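Local structure of ABC transporter periplasmic-binding protein YTFQ (2VK2) at residues Phe87-Ser92 / Gly253-Ala258; Ala61-Pro66 / Asp257-Tyr262; Ala19-Ala24 / Leu35-Gly40; Ser14-Ala19 / Pro249-Pro254. The protein binds both anomers of galactofuranose in the periplasm as the solute-binding component of the ABC transporter YtfQRT-YjfF. All coordinates share one frame; numbering follows the deposited sequence.

Interaction 1: Phe87-Ser92 / Gly253-Ala258; sequences FLLDRS and GPAFDA. With GZL (beta-D-galactofuranose), chain B.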
loop_
_atom_site.group_PDB
_atom_site.type_symbol
_atom_site.label_atom_id
_atom_site.label_comp_id
_atom_site.label_asym_id
_atom_site.label_seq_id
_atom_site.Cartn_x
_atom_site.Cartn_y
_atom_site.Cartn_z
ATOM N N PHE A 87 -3.949 -8.781 -15.077
ATOM C CA PHE A 87 -3.859 -7.388 -14.657
ATOM C C PHE A 87 -3.306 -7.354 -13.241
ATOM O O PHE A 87 -3.782 -8.075 -12.371
ATOM C CB PHE A 87 -5.243 -6.733 -14.700
ATOM C CG PHE A 87 -5.889 -6.775 -16.058
ATOM C CD1 PHE A 87 -5.912 -5.647 -16.866
ATOM C CD2 PHE A 87 -6.465 -7.946 -16.532
ATOM C CE1 PHE A 87 -6.498 -5.687 -18.125
ATOM C CE2 PHE A 87 -7.050 -7.989 -17.787
ATOM C CZ PHE A 87 -7.065 -6.861 -18.584
ATOM N N LEU A 88 -2.283 -6.535 -13.026
ATOM C CA LEU A 88 -1.670 -6.414 -11.710
ATOM C C LEU A 88 -2.261 -5.211 -10.987
ATOM O O LEU A 88 -2.415 -4.147 -11.577
ATOM C CB LEU A 88 -0.151 -6.277 -11.832
ATOM C CG LEU A 88 0.546 -7.411 -12.591
ATOM C CD1 LEU A 88 2.037 -7.139 -12.674
ATOM C CD2 LEU A 88 0.275 -8.764 -11.947
ATOM N N LEU A 89 -2.613 -5.417 -9.714
ATOM C CA LEU A 89 -3.210 -4.338 -8.867
ATOM C C LEU A 89 -2.328 -4.068 -7.677
ATOM O O LEU A 89 -1.943 -4.945 -6.970
ATOM C CB LEU A 89 -4.606 -4.786 -8.382
ATOM C CG LEU A 89 -5.794 -4.740 -9.369
ATOM C CD1 LEU A 89 -5.618 -5.550 -10.674
ATOM C CD2 LEU A 89 -7.040 -5.185 -8.597
ATOM N N ASP A 90 -2.061 -2.765 -7.543
ATOM C CA ASP A 90 -1.531 -2.129 -6.308
ATOM C C ASP A 90 -0.093 -2.466 -5.885
ATOM O O ASP A 90 0.509 -1.703 -5.196
ATOM C CB ASP A 90 -2.559 -2.240 -5.143
ATOM C CG ASP A 90 -2.472 -3.524 -4.351
ATOM O OD1 ASP A 90 -1.476 -3.797 -3.733
ATOM O OD2 ASP A 90 -3.473 -4.236 -4.285
ATOM N N ARG A 91 0.428 -3.579 -6.367
ATOM C CA ARG A 91 1.906 -3.873 -6.326
ATOM C C ARG A 91 2.369 -4.318 -7.711
ATOM O O ARG A 91 1.594 -4.741 -8.491
ATOM C CB ARG A 91 2.224 -4.951 -5.296
ATOM C CG ARG A 91 1.733 -4.562 -3.853
ATOM C CD ARG A 91 2.249 -5.516 -2.819
ATOM N NE ARG A 91 1.663 -5.108 -1.484
ATOM C CZ ARG A 91 1.653 -5.861 -0.409
ATOM N NH1 ARG A 91 2.270 -7.014 -0.336
ATOM N NH2 ARG A 91 1.008 -5.461 0.667
ATOM N N SER A 92 3.674 -4.188 -7.877
ATOM C CA SER A 92 4.303 -4.467 -9.161
ATOM C C SER A 92 5.194 -5.699 -9.083
ATOM O O SER A 92 5.535 -6.176 -8.001
ATOM C CB SER A 92 5.133 -3.261 -9.602
ATOM O OG SER A 92 4.317 -2.126 -9.839
ATOM N N GLY A 253 -11.264 -0.842 -10.406
ATOM C CA GLY A 253 -12.007 -0.080 -11.410
ATOM C C GLY A 253 -11.254 0.117 -12.714
ATOM O O GLY A 253 -11.731 -0.288 -13.777
ATOM N N PRO A 254 -10.077 0.763 -12.656
ATOM C CA PRO A 254 -9.257 0.913 -13.862
ATOM C C PRO A 254 -8.870 -0.413 -14.534
ATOM O O PRO A 254 -8.736 -0.459 -15.757
ATOM C CB PRO A 254 -8.019 1.662 -13.354
ATOM C CG PRO A 254 -8.483 2.372 -12.133
ATOM C CD PRO A 254 -9.472 1.447 -11.499
ATOM N N ALA A 255 -8.700 -1.479 -13.756
ATOM C CA ALA A 255 -8.416 -2.796 -14.330
ATOM C C ALA A 255 -9.627 -3.331 -15.092
ATOM O O ALA A 255 -9.486 -3.840 -16.205
ATOM C CB ALA A 255 -7.985 -3.771 -13.251
ATOM N N PHE A 256 -10.814 -3.202 -14.500
ATOM C CA PHE A 256 -12.053 -3.573 -15.193
ATOM C C PHE A 256 -12.262 -2.728 -16.452
ATOM O O PHE A 256 -12.687 -3.253 -17.478
ATOM C CB PHE A 256 -13.279 -3.421 -14.284
ATOM C CG PHE A 256 -13.391 -4.468 -13.200
ATOM C CD1 PHE A 256 -13.320 -5.825 -13.497
ATOM C CD2 PHE A 256 -13.618 -4.090 -11.882
ATOM C CE1 PHE A 256 -13.440 -6.780 -12.496
ATOM C CE2 PHE A 256 -13.741 -5.037 -10.877
ATOM C CZ PHE A 256 -13.650 -6.385 -11.185
ATOM N N ASP A 257 -11.973 -1.428 -16.373
ATOM C CA ASP A 257 -12.069 -0.544 -17.544
ATOM C C ASP A 257 -11.218 -1.077 -18.694
ATOM O O ASP A 257 -11.689 -1.192 -19.826
ATOM C CB ASP A 257 -11.605 0.882 -17.213
ATOM C CG ASP A 257 -12.583 1.641 -16.336
ATOM O OD1 ASP A 257 -13.783 1.314 -16.345
ATOM O OD2 ASP A 257 -12.140 2.583 -15.646
ATOM N N ALA A 258 -9.963 -1.393 -18.391
ATOM C CA ALA A 258 -9.024 -1.914 -19.384
ATOM C C ALA A 258 -9.472 -3.269 -19.928
ATOM O O ALA A 258 -9.387 -3.519 -21.132
ATOM C CB ALA A 258 -7.629 -2.019 -18.786
HETATM C C6 GZL B . -0.530 -0.446 -1.685
HETATM C C5 GZL B . -0.204 -1.608 -1.085
HETATM C C4 GZL B . -0.106 -1.787 0.419
HETATM C C3 GZL B . -0.695 -0.780 1.368
HETATM C C2 GZL B . -1.374 -1.398 2.325
HETATM O O6 GZL B . -0.581 -0.338 -3.016
HETATM O O5 GZL B . 0.144 -2.656 -1.841
HETATM O O4 GZL B . -0.739 -3.012 0.813
HETATM O O3 GZL B . -0.464 0.525 1.274
HETATM C C1 GZL B . -1.429 -2.859 2.058
HETATM O O2 GZL B . -1.981 -0.868 3.389
HETATM O O1 GZL B . -0.772 -3.608 3.076
#
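Phe87, Leu89, Ala255 and Ala258 meet where strand 87-89 runs nearly antiparallel to helix 253-258, at 169° between their directions, with 9.2 Å between axes. The two alanines keep this side of the helix low, and larger strand side chains lie against it. Leu89 sets CD1 on Ala255 CB at 3.9 Å. The Phe87 ring, with CG beside the backbone N (chi1 -58°), comes to Ala258 obliquely, CE1 to CB 3.9 Å, and passes the backbone carbonyl of Ala255. Beyond the strand end, the chain turns polar. Asp90 takes two sugar hydroxyls: O6 of galactofuranose donates to backbone O of Asp90 at 2.8 Å, and O5 donates to OD1 at 2.7 Å. Arg91, extended from CG to NE, returns a bond from NE to sugar O5 at 2.9 Å, and its NH2 reaches O4 in a nearly straight bond (169°). A leucine in place of Arg91 would probably cost O5 its bond from NE and O4 one of its donors, leaving the sugar's side arm less firmly fixed. O5 thus both donates and accepts, a pairing that reads a hydroxyl group, while the strand that leads into this loop meets the helix through apolar contacts.

Interaction 2: Ala61-Pro66 / Asp257-Tyr262; sequences AIFIAP and DALEKY
Leu259 brings both of its methyl groups down on Ala61, and this fork on a single methyl is the tight part of the contact: CD1 and CD2 each lie 3.6 Å from Ala61 CB. The leucine stands on helix 257-262 with CG turned opposite the backbone N (chi1 174°), which carries the branch across to strand 61-64. Because Ala61 has only CB to offer, the branched end can come close to the strand, although the nearest CA atoms, those of Ala61 and Leu259, remain 7.7 Å apart. Phe63, two residues on and on the same side of the strand, is held more loosely. Its CE1 reaches CD2 of Leu259 at 4.4 Å, an oblique approach to the ring, and the rest of the ring leans on other neighbours, among them Phe87 and Phe256. Val5 and Phe87, on the strands flanking 61-64, also touch Leu259. Toward solvent the helix changes character: Glu260 and Asp257 point their carboxylates to a shared salt-bridge partner, Arg31, and Lys261 is partly exposed with the end of its side chain unmodelled. Such an amphipathic helix, apolar against a central strand of a parallel sheet and charged outward, is characteristic of the Rossmann-like alpha/beta lobes of periplasmic sugar-binding proteins.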
loop_
_atom_site.group_PDB
_atom_site.type_symbol
_atom_site.label_atom_id
_atom_site.label_comp_id
_atom_site.label_asym_id
_atom_site.label_seq_id
_atom_site.Cartn_x
_atom_site.Cartn_y
_atom_site.Cartn_z
ATOM N N ALA A 61 -10.350 -13.435 -17.206
ATOM C CA ALA A 61 -9.215 -12.596 -16.865
ATOM C C ALA A 61 -8.804 -12.894 -15.443
ATOM O O ALA A 61 -9.612 -13.364 -14.645
ATOM C CB ALA A 61 -9.570 -11.128 -17.018
ATOM N N ILE A 62 -7.536 -12.634 -15.146
ATOM C CA ILE A 62 -6.998 -12.813 -13.805
ATOM C C ILE A 62 -6.424 -11.489 -13.320
ATOM O O ILE A 62 -5.675 -10.831 -14.037
ATOM C CB ILE A 62 -5.928 -13.926 -13.776
ATOM C CG1 ILE A 62 -6.598 -15.278 -14.041
ATOM C CG2 ILE A 62 -5.200 -13.955 -12.431
ATOM C CD1 ILE A 62 -5.638 -16.399 -14.374
ATOM N N PHE A 63 -6.824 -11.092 -12.116
ATOM C CA PHE A 63 -6.256 -9.933 -11.437
ATOM C C PHE A 63 -5.364 -10.482 -10.331
ATOM O O PHE A 63 -5.746 -11.422 -9.637
ATOM C CB PHE A 63 -7.352 -9.073 -10.793
ATOM C CG PHE A 63 -8.211 -8.282 -11.761
ATOM C CD1 PHE A 63 -8.120 -8.418 -13.143
ATOM C CD2 PHE A 63 -9.160 -7.405 -11.248
ATOM C CE1 PHE A 63 -8.941 -7.669 -13.982
ATOM C CE2 PHE A 63 -9.980 -6.669 -12.080
ATOM C CZ PHE A 63 -9.873 -6.797 -13.444
ATOM N N ILE A 64 -4.178 -9.906 -10.164
ATOM C CA ILE A 64 -3.281 -10.318 -9.089
ATOM C C ILE A 64 -2.771 -9.075 -8.389
ATOM O O ILE A 64 -2.327 -8.144 -9.049
ATOM C CB ILE A 64 -2.043 -11.086 -9.610
ATOM C CG1 ILE A 64 -2.444 -12.308 -10.441
ATOM C CG2 ILE A 64 -1.149 -11.517 -8.445
ATOM C CD1 ILE A 64 -1.276 -12.917 -11.199
ATOM N N ALA A 65 -2.848 -9.063 -7.061
ATOM C CA ALA A 65 -2.107 -8.098 -6.254
ATOM C C ALA A 65 -0.871 -8.846 -5.765
ATOM O O ALA A 65 -0.962 -9.623 -4.822
ATOM C CB ALA A 65 -2.955 -7.612 -5.089
ATOM N N PRO A 66 0.274 -8.671 -6.452
ATOM C CA PRO A 66 1.418 -9.548 -6.173
ATOM C C PRO A 66 2.104 -9.222 -4.849
ATOM O O PRO A 66 2.640 -8.130 -4.691
ATOM C CB PRO A 66 2.358 -9.281 -7.356
ATOM C CG PRO A 66 2.042 -7.901 -7.780
ATOM C CD PRO A 66 0.573 -7.702 -7.522
ATOM N N ASP A 257 -11.973 -1.428 -16.373
ATOM C CA ASP A 257 -12.069 -0.544 -17.544
ATOM C C ASP A 257 -11.218 -1.077 -18.694
ATOM O O ASP A 257 -11.689 -1.192 -19.826
ATOM C CB ASP A 257 -11.605 0.882 -17.213
ATOM C CG ASP A 257 -12.583 1.641 -16.336
ATOM O OD1 ASP A 257 -13.783 1.314 -16.345
ATOM O OD2 ASP A 257 -12.140 2.583 -15.646
ATOM N N ALA A 258 -9.963 -1.393 -18.391
ATOM C CA ALA A 258 -9.024 -1.914 -19.384
ATOM C C ALA A 258 -9.472 -3.269 -19.928
ATOM O O ALA A 258 -9.387 -3.519 -21.132
ATOM C CB ALA A 258 -7.629 -2.019 -18.786
ATOM N N LEU A 259 -9.950 -4.139 -19.041
ATOM C CA LEU A 259 -10.431 -5.463 -19.439
ATOM C C LEU A 259 -11.614 -5.368 -20.399
ATOM O O LEU A 259 -11.632 -6.037 -21.431
ATOM C CB LEU A 259 -10.832 -6.286 -18.209
ATOM C CG LEU A 259 -11.492 -7.645 -18.470
ATOM C CD1 LEU A 259 -10.573 -8.548 -19.283
ATOM C CD2 LEU A 259 -11.881 -8.310 -17.160
ATOM N N GLU A 260 -12.601 -4.547 -20.048
ATOM C CA GLU A 260 -13.794 -4.372 -20.881
ATOM C C GLU A 260 -13.439 -3.874 -22.277
ATOM O O GLU A 260 -13.974 -4.373 -23.267
ATOM C CB GLU A 260 -14.771 -3.398 -20.227
ATOM C CG GLU A 260 -15.490 -3.958 -19.014
ATOM C CD GLU A 260 -16.257 -2.894 -18.248
ATOM O OE1 GLU A 260 -16.263 -1.720 -18.683
ATOM O OE2 GLU A 260 -16.851 -3.230 -17.207
ATOM N N LYS A 261 -12.546 -2.890 -22.348
ATOM C CA LYS A 261 -12.088 -2.353 -23.631
ATOM C C LYS A 261 -11.363 -3.418 -24.448
ATOM O O LYS A 261 -11.574 -3.535 -25.654
ATOM C CB LYS A 261 -11.169 -1.146 -23.424
ATOM C CG LYS A 261 -11.891 0.114 -22.982
ATOM C CD LYS A 261 -10.927 1.278 -22.820
ATOM N N TYR A 262 -10.516 -4.196 -23.781
ATOM C CA TYR A 262 -9.759 -5.260 -24.436
ATOM C C TYR A 262 -10.669 -6.360 -24.985
ATOM O O TYR A 262 -10.509 -6.786 -26.128
ATOM C CB TYR A 262 -8.738 -5.853 -23.461
ATOM C CG TYR A 262 -7.934 -6.997 -24.031
ATOM C CD1 TYR A 262 -7.059 -6.796 -25.095
ATOM C CD2 TYR A 262 -8.038 -8.280 -23.500
ATOM C CE1 TYR A 262 -6.316 -7.844 -25.621
ATOM C CE2 TYR A 262 -7.297 -9.334 -24.019
ATOM C CZ TYR A 262 -6.438 -9.109 -25.079
ATOM O OH TYR A 262 -5.701 -10.149 -25.596
#

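Interaction 3: Ala19-Ala24 / Leu35-Gly40; sequences AETNVA and LKIADG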
loop_
_atom_site.group_PDB
_atom_site.type_symbol
_atom_site.label_atom_id
_atom_site.label_comp_id
_atom_site.label_asym_id
_atom_site.label_seq_id
_atom_site.Cartn_x
_atom_site.Cartn_y
_atom_site.Cartn_z
ATOM N N ALA A 19 -10.672 -2.383 2.139
ATOM C CA ALA A 19 -11.417 -1.457 1.291
ATOM C C ALA A 19 -11.226 -1.773 -0.193
ATOM O O ALA A 19 -12.180 -1.709 -0.964
ATOM C CB ALA A 19 -11.015 -0.015 1.584
ATOM N N GLU A 20 -10.001 -2.111 -0.593
ATOM C CA GLU A 20 -9.739 -2.487 -1.984
ATOM C C GLU A 20 -10.592 -3.688 -2.397
ATOM O O GLU A 20 -11.150 -3.711 -3.494
ATOM C CB GLU A 20 -8.259 -2.809 -2.200
ATOM C CG GLU A 20 -7.892 -3.057 -3.660
ATOM C CD GLU A 20 -6.569 -3.773 -3.830
ATOM O OE1 GLU A 20 -6.275 -4.696 -3.043
ATOM O OE2 GLU A 20 -5.826 -3.404 -4.766
ATOM N N THR A 21 -10.680 -4.679 -1.516
ATOM C CA THR A 21 -11.520 -5.850 -1.745
ATOM C C THR A 21 -12.998 -5.462 -1.862
ATOM O O THR A 21 -13.687 -5.907 -2.781
ATOM C CB THR A 21 -11.314 -6.892 -0.627
ATOM O OG1 THR A 21 -9.985 -7.424 -0.721
ATOM C CG2 THR A 21 -12.320 -8.030 -0.740
ATOM N N ASN A 22 -13.477 -4.625 -0.946
ATOM C CA ASN A 22 -14.862 -4.146 -0.992
ATOM C C ASN A 22 -15.172 -3.439 -2.305
ATOM O O ASN A 22 -16.208 -3.682 -2.926
ATOM C CB ASN A 22 -15.141 -3.179 0.165
ATOM C CG ASN A 22 -15.199 -3.866 1.519
ATOM O OD1 ASN A 22 -15.412 -5.074 1.614
ATOM N ND2 ASN A 22 -15.017 -3.087 2.578
ATOM N N VAL A 23 -14.264 -2.564 -2.727
ATOM C CA VAL A 23 -14.446 -1.798 -3.954
ATOM C C VAL A 23 -14.346 -2.686 -5.201
ATOM O O VAL A 23 -15.064 -2.471 -6.179
ATOM C CB VAL A 23 -13.444 -0.632 -4.035
ATOM C CG1 VAL A 23 -13.535 0.074 -5.383
ATOM C CG2 VAL A 23 -13.701 0.348 -2.894
ATOM N N ALA A 24 -13.472 -3.691 -5.167
ATOM C CA ALA A 24 -13.406 -4.663 -6.257
ATOM C C ALA A 24 -14.766 -5.336 -6.443
ATOM O O ALA A 24 -15.248 -5.484 -7.564
ATOM C CB ALA A 24 -12.329 -5.700 -5.982
ATOM N N LEU A 35 -17.010 -11.868 -10.052
ATOM C CA LEU A 35 -15.683 -11.757 -9.463
ATOM C C LEU A 35 -15.482 -12.837 -8.414
ATOM O O LEU A 35 -16.252 -12.937 -7.459
ATOM C CB LEU A 35 -15.508 -10.380 -8.824
ATOM C CG LEU A 35 -14.132 -10.090 -8.220
ATOM C CD1 LEU A 35 -13.055 -10.070 -9.295
ATOM C CD2 LEU A 35 -14.153 -8.776 -7.459
ATOM N N LYS A 36 -14.446 -13.648 -8.609
ATOM C CA LYS A 36 -14.033 -14.643 -7.634
ATOM C C LYS A 36 -12.767 -14.140 -6.970
ATOM O O LYS A 36 -11.793 -13.825 -7.653
ATOM C CB LYS A 36 -13.746 -15.974 -8.322
ATOM C CG LYS A 36 -14.854 -16.437 -9.248
ATOM C CD LYS A 36 -14.580 -17.820 -9.806
ATOM C CE LYS A 36 -14.712 -18.887 -8.731
ATOM N NZ LYS A 36 -14.786 -20.248 -9.303
ATOM N N ILE A 37 -12.779 -14.053 -5.644
ATOM C CA ILE A 37 -11.624 -13.558 -4.907
ATOM C C ILE A 37 -10.995 -14.679 -4.087
ATOM O O ILE A 37 -11.659 -15.311 -3.264
ATOM C CB ILE A 37 -11.991 -12.381 -3.982
ATOM C CG1 ILE A 37 -12.686 -11.270 -4.776
ATOM C CG2 ILE A 37 -10.741 -11.837 -3.308
ATOM C CD1 ILE A 37 -13.063 -10.062 -3.944
ATOM N N ALA A 38 -9.714 -14.926 -4.340
ATOM C CA ALA A 38 -8.925 -15.865 -3.553
ATOM C C ALA A 38 -8.057 -15.078 -2.581
ATOM O O ALA A 38 -7.406 -14.108 -2.966
ATOM C CB ALA A 38 -8.058 -16.731 -4.465
ATOM N N ASP A 39 -8.049 -15.501 -1.323
ATOM C CA ASP A 39 -7.287 -14.831 -0.278
ATOM C C ASP A 39 -5.983 -15.591 -0.068
ATOM O O ASP A 39 -5.995 -16.740 0.366
ATOM C CB ASP A 39 -8.113 -14.788 1.011
ATOM C CG ASP A 39 -7.481 -13.933 2.086
ATOM O OD1 ASP A 39 -6.269 -14.070 2.336
ATOM O OD2 ASP A 39 -8.208 -13.123 2.697
ATOM N N GLY A 40 -4.863 -14.938 -0.375
ATOM C CA GLY A 40 -3.547 -15.574 -0.306
ATOM C C GLY A 40 -2.952 -15.716 1.084
ATOM O O GLY A 40 -1.908 -16.345 1.242
#
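Ala24 and Thr21 of helix 15-31 pack on Leu35 and Ile37 of strand 34-39, the second strand of the beta-alpha-beta unit formed by strand 4-9, this helix and strand 34-39. Strand 34-39 is outermost in its sheet, and the contact is only partly buried.

The polar groups of both segments turn to other partners. With OG1 beside the backbone N (chi1 -67°), Thr21 gives its methyl to the strand and leaves the hydroxyl to Gln9, a residue at the end of the neighbouring strand 4-9. Glu20 uses the same Gln9 and also forms a salt bridge with Arg17, a galactofuranose-binding residue, which links this turn of the helix to the sugar site. Lys36 belongs to the other face of the sheet and bonds through NZ to Gln57.

The contact itself is apolar and made by side chains alternating along the strand: Leu35 and Ile37, on either side of Lys36, both point at the helix. The spacing matches on the helix, where Thr21 and Ala24, three residues apart, lie one turn from each other. Their CA atoms stay 8.3 Å from Ile37 CA and 8.1 Å from Leu35 CA, respectively, so the side chains bridge the gap. At the Thr21 end, methyl meets methyl: CG2 of Thr21 touches CD1 of Ile37 at 3.9 Å, the two side chains crossing at a slant. At the Leu35 end one methyl does all the touching: CD2 lies 3.9 Å from Ala24 CB and 3.5 Å from the backbone O of Ala24.

Interaction 4: Ser14-Ala19 / Pro249-Pro254; sequences SGWRAA and PNMAGP. With GZL (beta-D-galactofuranose), chain B.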
loop_
_atom_site.group_PDB
_atom_site.type_symbol
_atom_site.label_atom_id
_atom_site.label_comp_id
_atom_site.label_asym_id
_atom_site.label_seq_id
_atom_site.Cartn_x
_atom_site.Cartn_y
_atom_site.Cartn_z
ATOM N N SER A 14 -4.395 -4.975 6.096
ATOM C CA SER A 14 -4.645 -3.577 6.440
ATOM C C SER A 14 -6.074 -3.170 6.115
ATOM O O SER A 14 -6.758 -3.829 5.331
ATOM C CB SER A 14 -3.684 -2.678 5.672
ATOM O OG SER A 14 -4.077 -2.577 4.316
ATOM N N GLY A 15 -6.516 -2.069 6.717
ATOM C CA GLY A 15 -7.824 -1.503 6.414
ATOM C C GLY A 15 -7.917 -1.053 4.971
ATOM O O GLY A 15 -8.988 -1.095 4.371
ATOM N N TRP A 16 -6.792 -0.622 4.405
ATOM C CA TRP A 16 -6.760 -0.242 3.002
ATOM C C TRP A 16 -7.082 -1.434 2.101
ATOM O O TRP A 16 -7.891 -1.312 1.185
ATOM C CB TRP A 16 -5.412 0.370 2.597
ATOM C CG TRP A 16 -5.446 0.790 1.172
ATOM C CD1 TRP A 16 -5.838 1.998 0.685
ATOM C CD2 TRP A 16 -5.156 -0.027 0.030
ATOM N NE1 TRP A 16 -5.790 1.996 -0.688
ATOM C CE2 TRP A 16 -5.380 0.760 -1.113
ATOM C CE3 TRP A 16 -4.725 -1.351 -0.134
ATOM C CZ2 TRP A 16 -5.176 0.276 -2.406
ATOM C CZ3 TRP A 16 -4.524 -1.833 -1.421
ATOM C CH2 TRP A 16 -4.755 -1.022 -2.536
ATOM N N ARG A 17 -6.456 -2.579 2.352
ATOM C CA ARG A 17 -6.689 -3.735 1.483
ATOM C C ARG A 17 -8.112 -4.261 1.628
ATOM O O ARG A 17 -8.712 -4.695 0.652
ATOM C CB ARG A 17 -5.679 -4.859 1.713
ATOM C CG ARG A 17 -5.783 -5.948 0.627
ATOM C CD ARG A 17 -4.574 -6.864 0.561
ATOM N NE ARG A 17 -3.369 -6.110 0.247
ATOM C CZ ARG A 17 -3.021 -5.689 -0.964
ATOM N NH1 ARG A 17 -3.748 -5.969 -2.034
ATOM N NH2 ARG A 17 -1.917 -4.978 -1.096
ATOM N N ALA A 18 -8.659 -4.196 2.837
ATOM C CA ALA A 18 -10.058 -4.555 3.052
ATOM C C ALA A 18 -10.971 -3.678 2.196
ATOM O O ALA A 18 -11.924 -4.169 1.592
ATOM C CB ALA A 18 -10.427 -4.436 4.523
ATOM N N ALA A 19 -10.672 -2.383 2.139
ATOM C CA ALA A 19 -11.417 -1.457 1.291
ATOM C C ALA A 19 -11.226 -1.773 -0.193
ATOM O O ALA A 19 -12.180 -1.709 -0.964
ATOM C CB ALA A 19 -11.015 -0.015 1.584
ATOM N N PRO A 249 -8.482 3.221 -2.830
ATOM C CA PRO A 249 -8.782 1.793 -2.806
ATOM C C PRO A 249 -9.287 1.252 -4.145
ATOM O O PRO A 249 -9.321 0.038 -4.326
ATOM C CB PRO A 249 -9.884 1.677 -1.739
ATOM C CG PRO A 249 -9.848 2.959 -0.992
ATOM C CD PRO A 249 -9.408 3.981 -1.976
ATOM N N ASN A 250 -9.671 2.132 -5.068
ATOM C CA ASN A 250 -10.227 1.700 -6.346
ATOM C C ASN A 250 -9.146 1.376 -7.375
ATOM O O ASN A 250 -8.953 2.089 -8.365
ATOM C CB ASN A 250 -11.207 2.738 -6.895
ATOM C CG ASN A 250 -12.050 2.193 -8.032
ATOM O OD1 ASN A 250 -11.930 1.022 -8.405
ATOM N ND2 ASN A 250 -12.907 3.037 -8.590
ATOM N N MET A 251 -8.453 0.276 -7.121
ATOM C CA MET A 251 -7.485 -0.272 -8.059
ATOM C C MET A 251 -8.175 -1.169 -9.079
ATOM O O MET A 251 -7.731 -1.264 -10.220
ATOM C CB MET A 251 -6.421 -1.060 -7.298
ATOM C CG MET A 251 -5.597 -0.198 -6.364
ATOM S SD MET A 251 -4.455 0.855 -7.267
ATOM C CE MET A 251 -3.829 1.894 -5.946
ATOM N N ALA A 252 -9.268 -1.810 -8.670
ATOM C CA ALA A 252 -9.984 -2.737 -9.547
ATOM C C ALA A 252 -10.722 -2.026 -10.682
ATOM O O ALA A 252 -10.796 -2.551 -11.795
ATOM C CB ALA A 252 -10.948 -3.595 -8.740
ATOM N N GLY A 253 -11.264 -0.842 -10.406
ATOM C CA GLY A 253 -12.007 -0.080 -11.410
ATOM C C GLY A 253 -11.254 0.117 -12.714
ATOM O O GLY A 253 -11.731 -0.288 -13.777
ATOM N N PRO A 254 -10.077 0.763 -12.656
ATOM C CA PRO A 254 -9.257 0.913 -13.862
ATOM C C PRO A 254 -8.870 -0.413 -14.534
ATOM O O PRO A 254 -8.736 -0.459 -15.757
ATOM C CB PRO A 254 -8.019 1.662 -13.354
ATOM C CG PRO A 254 -8.483 2.372 -12.133
ATOM C CD PRO A 254 -9.472 1.447 -11.499
HETATM C C6 GZL B . -0.530 -0.446 -1.685
HETATM C C5 GZL B . -0.204 -1.608 -1.085
HETATM C C4 GZL B . -0.106 -1.787 0.419
HETATM C C3 GZL B . -0.695 -0.780 1.368
HETATM C C2 GZL B . -1.374 -1.398 2.325
HETATM O O6 GZL B . -0.581 -0.338 -3.016
HETATM O O5 GZL B . 0.144 -2.656 -1.841
HETATM O O4 GZL B . -0.739 -3.012 0.813
HETATM O O3 GZL B . -0.464 0.525 1.274
HETATM C C1 GZL B . -1.429 -2.859 2.058
HETATM O O2 GZL B . -1.981 -0.868 3.389
HETATM O O1 GZL B . -0.772 -3.608 3.076
#
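Trp16 and Ala19, one turn apart on the helix, form a shallow step into which Pro249 fits. The proline's CB sits on Ala19 CB at 3.9 Å, and its CG lies 4.2 Å from NE1 of Trp16. That indole nitrogen lies 3.7 Å from Pro249 N in an oblique approach, but its hydrogen bond goes to the backbone O of Leu247. Further round the indole, Met251, bent at chi2 (-73°), brings CG against the ring edge, 4.0 Å from CH2, the two side chains crossing at about a right angle. This is the sugar cleft of a two-lobed periplasmic binding protein: C6 of galactofuranose lies 4.2 Å above one face of the indole, offset toward its rim. A serine in place of Trp16 would probably take away the flat wall under the sugar's C6 and open a gap beside Pro249 and Met251. Side-chain capping bonds mark the starts of both helices. Ser14 OG donates to O2 of the sugar at 2.9 Å. As the N-cap it also accepts from Arg17 N; Asn250, centre of an inverse gamma turn, takes Gly253 N on OD1. Arg17 passes one guanidinium face over CZ3 of Trp16 and gives NH2 to sugar O4 at 3.0 Å, in a bent bond (138°), while Glu13 and Glu20 hold the guanidinium by salt bridges.

How the interactions relate
Interactions 1, 2 and 4 are buried, whereas interaction 3, on an outermost strand of the sheet, is only partly so. Helix 252-265 and the loop before it serve three of them: the loop meets helix 15-31 in interaction 4, and successive turns of the helix then meet strand 86-89 in interaction 1 and strand 61-64 in interaction 2. Interactions 3 and 4 share helix 15-31. Chemistry follows position. Interactions 2 and 3, away from the sugar, join their segments by apolar contacts alone; interactions 1 and 4 join theirs in much the same way but also carry polar residues that bind galactofuranose. The salt bridge from Asp90 to Arg17 ties these two together at the cleft.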